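Local coordinates for putative platelet activating factor (Streptococcus pneumoniae, PDB 2HSJ), which is of unknown function but probably acts as a GDSL-like lipase/acylhydrolase, hydrolysing ester bonds, at residues D[127-139]-D[148-160]. Numbering follows the deposited sequence.
Sequences IKLLSILPVNERE and RSNEKIQNWNQAY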
# COMPACT_ATOMS: atom_id res chain seq x y z
N ILE D 127 11.62 17.60 6.46
CA ILE D 127 11.70 18.26 5.17
C ILE D 127 13.11 18.10 4.66
O ILE D 127 14.07 18.38 5.39
CB ILE D 127 11.31 19.77 5.26
CG1 ILE D 127 9.80 19.90 5.55
CG2 ILE D 127 11.67 20.53 3.97
CD1 ILE D 127 9.37 21.34 5.93
N LYS D 128 13.24 17.60 3.44
CA LYS D 128 14.54 17.54 2.78
C LYS D 128 14.56 18.67 1.76
O LYS D 128 13.83 18.63 0.76
CB LYS D 128 14.72 16.17 2.11
CG LYS D 128 14.50 15.00 3.08
CD LYS D 128 15.53 15.05 4.22
CE LYS D 128 15.33 13.95 5.24
NZ LYS D 128 16.29 14.10 6.40
N LEU D 129 15.35 19.70 2.06
CA LEU D 129 15.37 20.89 1.20
C LEU D 129 16.54 20.74 0.22
O LEU D 129 17.73 20.84 0.60
CB LEU D 129 15.55 22.15 2.06
CG LEU D 129 15.67 23.52 1.35
CD1 LEU D 129 14.40 23.84 0.50
CD2 LEU D 129 15.94 24.60 2.41
N LEU D 130 16.20 20.49 -1.04
CA LEU D 130 17.23 20.20 -2.02
C LEU D 130 17.95 21.47 -2.43
O LEU D 130 17.33 22.53 -2.58
CB LEU D 130 16.64 19.53 -3.27
CG LEU D 130 16.55 18.00 -3.16
CD1 LEU D 130 15.66 17.51 -1.99
CD2 LEU D 130 16.04 17.50 -4.51
N SER D 131 19.24 21.35 -2.70
CA SER D 131 19.92 22.42 -3.40
C SER D 131 19.23 22.66 -4.75
O SER D 131 18.87 21.71 -5.44
CB SER D 131 21.37 21.99 -3.65
OG SER D 131 21.39 20.82 -4.44
N ILE D 132 19.07 23.93 -5.13
CA ILE D 132 18.70 24.25 -6.51
C ILE D 132 19.75 23.64 -7.45
O ILE D 132 20.95 23.70 -7.21
CB ILE D 132 18.62 25.78 -6.70
CG1 ILE D 132 17.58 26.37 -5.74
CG2 ILE D 132 18.39 26.15 -8.17
CD1 ILE D 132 17.62 27.91 -5.62
N LEU D 133 19.28 23.04 -8.55
CA LEU D 133 20.20 22.32 -9.42
C LEU D 133 21.00 23.27 -10.32
O LEU D 133 20.55 24.39 -10.58
CB LEU D 133 19.43 21.32 -10.29
CG LEU D 133 18.42 20.42 -9.58
CD1 LEU D 133 17.87 19.37 -10.56
CD2 LEU D 133 19.07 19.74 -8.42
N PRO D 134 22.16 22.83 -10.83
CA PRO D 134 22.95 23.66 -11.76
C PRO D 134 22.26 23.77 -13.12
O PRO D 134 21.38 22.95 -13.46
CB PRO D 134 24.28 22.90 -11.92
CG PRO D 134 23.90 21.46 -11.59
CD PRO D 134 22.77 21.50 -10.60
N VAL D 135 22.66 24.78 -13.88
CA VAL D 135 22.28 24.94 -15.26
C VAL D 135 23.51 24.74 -16.13
O VAL D 135 24.66 24.74 -15.64
CB VAL D 135 21.66 26.32 -15.51
CG1 VAL D 135 20.36 26.44 -14.75
CG2 VAL D 135 22.65 27.46 -15.14
N ASN D 136 23.28 24.58 -17.43
CA ASN D 136 24.37 24.52 -18.39
C ASN D 136 24.43 25.86 -19.09
O ASN D 136 23.44 26.32 -19.67
CB ASN D 136 24.19 23.35 -19.36
CG ASN D 136 25.42 23.13 -20.23
OD1 ASN D 136 25.77 23.98 -21.03
ND2 ASN D 136 26.10 22.00 -20.04
N GLU D 137 25.61 26.49 -19.02
CA GLU D 137 25.78 27.86 -19.49
C GLU D 137 26.23 27.96 -20.95
O GLU D 137 26.51 29.05 -21.44
CB GLU D 137 26.72 28.64 -18.53
CG GLU D 137 26.08 28.94 -17.16
CD GLU D 137 27.03 29.64 -16.17
OE1 GLU D 137 28.19 29.89 -16.54
OE2 GLU D 137 26.60 29.96 -15.03
N ARG D 138 26.27 26.83 -21.67
CA ARG D 138 26.65 26.84 -23.10
C ARG D 138 25.68 27.72 -23.87
O ARG D 138 24.50 27.78 -23.55
CB ARG D 138 26.67 25.43 -23.70
CG ARG D 138 27.89 24.57 -23.32
CD ARG D 138 27.74 23.11 -23.79
NE ARG D 138 27.61 22.98 -25.25
CZ ARG D 138 28.63 22.93 -26.11
NH1 ARG D 138 29.88 23.02 -25.69
NH2 ARG D 138 28.38 22.81 -27.41
N GLU D 139 26.19 28.42 -24.89
CA GLU D 139 25.37 29.33 -25.67
C GLU D 139 24.07 28.71 -26.23
O GLU D 139 23.02 29.35 -26.26
CB GLU D 139 26.20 29.95 -26.81
CG GLU D 139 25.52 31.14 -27.48
CD GLU D 139 26.14 31.54 -28.83
OE1 GLU D 139 27.31 31.18 -29.13
OE2 GLU D 139 25.44 32.25 -29.59
N ARG D 148 19.54 32.78 -15.28
CA ARG D 148 20.13 31.93 -14.25
C ARG D 148 21.62 31.78 -14.52
O ARG D 148 22.07 31.78 -15.68
CB ARG D 148 19.48 30.56 -14.29
CG ARG D 148 17.99 30.55 -14.05
CD ARG D 148 17.42 29.15 -14.34
NE ARG D 148 15.96 29.14 -14.20
CZ ARG D 148 15.13 29.66 -15.09
NH1 ARG D 148 15.58 30.27 -16.19
NH2 ARG D 148 13.83 29.60 -14.88
N SER D 149 22.39 31.66 -13.44
CA SER D 149 23.83 31.35 -13.53
C SER D 149 24.17 30.46 -12.37
O SER D 149 23.46 30.47 -11.36
CB SER D 149 24.68 32.62 -13.47
OG SER D 149 24.73 33.15 -12.16
N ASN D 150 25.23 29.68 -12.52
CA ASN D 150 25.63 28.78 -11.45
C ASN D 150 26.20 29.52 -10.24
O ASN D 150 26.13 29.01 -9.12
CB ASN D 150 26.56 27.68 -11.98
CG ASN D 150 25.83 26.70 -12.89
OD1 ASN D 150 24.81 26.14 -12.49
ND2 ASN D 150 26.34 26.52 -14.12
N GLU D 151 26.73 30.73 -10.45
CA GLU D 151 27.17 31.55 -9.30
C GLU D 151 25.97 32.00 -8.45
O GLU D 151 26.02 31.92 -7.22
CB GLU D 151 28.02 32.75 -9.73
CG GLU D 151 29.17 32.38 -10.68
CD GLU D 151 28.78 32.52 -12.16
OE1 GLU D 151 29.14 33.57 -12.72
OE2 GLU D 151 28.10 31.62 -12.75
N LYS D 152 24.88 32.43 -9.10
CA LYS D 152 23.65 32.80 -8.39
C LYS D 152 23.08 31.58 -7.67
O LYS D 152 22.73 31.65 -6.48
CB LYS D 152 22.56 33.32 -9.33
CG LYS D 152 22.82 34.64 -10.02
CD LYS D 152 21.82 34.84 -11.17
CE LYS D 152 21.94 36.24 -11.81
NZ LYS D 152 20.79 36.53 -12.74
N ILE D 153 22.99 30.47 -8.40
CA ILE D 153 22.43 29.23 -7.83
C ILE D 153 23.24 28.80 -6.59
O ILE D 153 22.65 28.48 -5.56
CB ILE D 153 22.34 28.11 -8.88
CG1 ILE D 153 21.22 28.45 -9.87
CG2 ILE D 153 22.06 26.77 -8.22
CD1 ILE D 153 21.33 27.74 -11.19
N GLN D 154 24.56 28.81 -6.69
CA GLN D 154 25.42 28.48 -5.54
C GLN D 154 25.22 29.45 -4.35
O GLN D 154 25.22 29.01 -3.21
CB GLN D 154 26.89 28.41 -5.97
CG GLN D 154 27.18 27.14 -6.74
CD GLN D 154 28.62 27.05 -7.22
OE1 GLN D 154 29.06 27.83 -8.07
NE2 GLN D 154 29.36 26.08 -6.69
N ASN D 155 25.04 30.74 -4.63
CA ASN D 155 24.74 31.70 -3.56
C ASN D 155 23.39 31.42 -2.88
O ASN D 155 23.27 31.50 -1.65
CB ASN D 155 24.81 33.14 -4.07
CG ASN D 155 26.23 33.57 -4.39
OD1 ASN D 155 27.18 33.01 -3.84
ND2 ASN D 155 26.38 34.56 -5.26
N TRP D 156 22.38 31.08 -3.67
CA TRP D 156 21.10 30.72 -3.09
C TRP D 156 21.24 29.45 -2.26
O TRP D 156 20.65 29.37 -1.18
CB TRP D 156 20.03 30.56 -4.16
CG TRP D 156 19.54 31.91 -4.62
CD1 TRP D 156 20.32 33.02 -4.94
CD2 TRP D 156 18.18 32.31 -4.80
NE1 TRP D 156 19.50 34.07 -5.31
CE2 TRP D 156 18.19 33.66 -5.26
CE3 TRP D 156 16.94 31.65 -4.67
CZ2 TRP D 156 17.01 34.37 -5.54
CZ3 TRP D 156 15.77 32.35 -4.96
CH2 TRP D 156 15.81 33.69 -5.40
N ASN D 157 22.02 28.50 -2.75
CA ASN D 157 22.18 27.23 -2.04
C ASN D 157 22.85 27.41 -0.70
O ASN D 157 22.53 26.68 0.26
CB ASN D 157 22.89 26.20 -2.92
CG ASN D 157 21.99 25.69 -4.03
OD1 ASN D 157 20.76 25.79 -3.91
ND2 ASN D 157 22.58 25.10 -5.08
N GLN D 158 23.74 28.40 -0.60
CA GLN D 158 24.38 28.70 0.69
C GLN D 158 23.32 29.21 1.66
O GLN D 158 23.32 28.81 2.84
CB GLN D 158 25.53 29.72 0.52
CG GLN D 158 26.49 29.78 1.70
CD GLN D 158 27.79 30.50 1.35
OE1 GLN D 158 28.16 30.61 0.16
NE2 GLN D 158 28.49 31.00 2.36
N ALA D 159 22.43 30.06 1.17
CA ALA D 159 21.30 30.55 1.97
C ALA D 159 20.31 29.43 2.39
O ALA D 159 19.85 29.41 3.53
CB ALA D 159 20.58 31.67 1.25
N TYR D 160 19.98 28.53 1.47
CA TYR D 160 19.13 27.40 1.81
C TYR D 160 19.77 26.56 2.92
O TYR D 160 19.08 26.10 3.83
CB TYR D 160 18.94 26.49 0.58
CG TYR D 160 17.89 26.95 -0.44
CD1 TYR D 160 17.57 28.30 -0.63
CD2 TYR D 160 17.22 26.00 -1.22
CE1 TYR D 160 16.62 28.70 -1.59
CE2 TYR D 160 16.26 26.39 -2.16
CZ TYR D 160 15.97 27.74 -2.34
OH TYR D 160 15.02 28.11 -3.26
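The side-chain amide of N157 grips both backbone polar atoms of I132: OD1 accepts from I132 N at 2.8 Å on a bent path (135°), while ND2 donates almost straight to a lone pair of I132 O. This joins strand 126-130 of the parallel sheet, with the loop that leaves it, to helix 150-164, which leads on to strand 170-173, a beta-alpha-beta crossover of the SGNH hydrolase fold. Two turns earlier N150 repeats the scheme on V135, its OD1 receiving V135 N in the carbonyl plane at 2.9 Å and its ND2 giving a hydrogen to V135 O. Asparagine suits both places, because one short, flat amide can offer an acceptor and a donor to the N-H and C=O of one buried residue.

Apolar side chains fill in around the two amides. I132 sends its two branches different ways: CG2, anti to the backbone N, meets I153 CG2 at 3.7 Å, whereas CD1 reaches W156 CB and Y160 CZ. L129 CG meets Y160 CD2 at 3.9 Å, the two side chains crossing at about a right angle, and the Y160 hydroxyl is hydrogen-bonded to I93 O. V135 CG1 touches both I153 CD1 (3.9 Å) and R148 CD (4.0 Å).

At the helix start S149 is the N-cap, its OG accepting from K152 N. The extended E137 chain brings a carboxylate to the same end, where its negative charge probably interacts favourably with the helix dipole, although the nearby carboxylate of E151 probably offsets part of the gain; E137 OE2 takes N150 N at 2.9 Å, nearly straight at 172°.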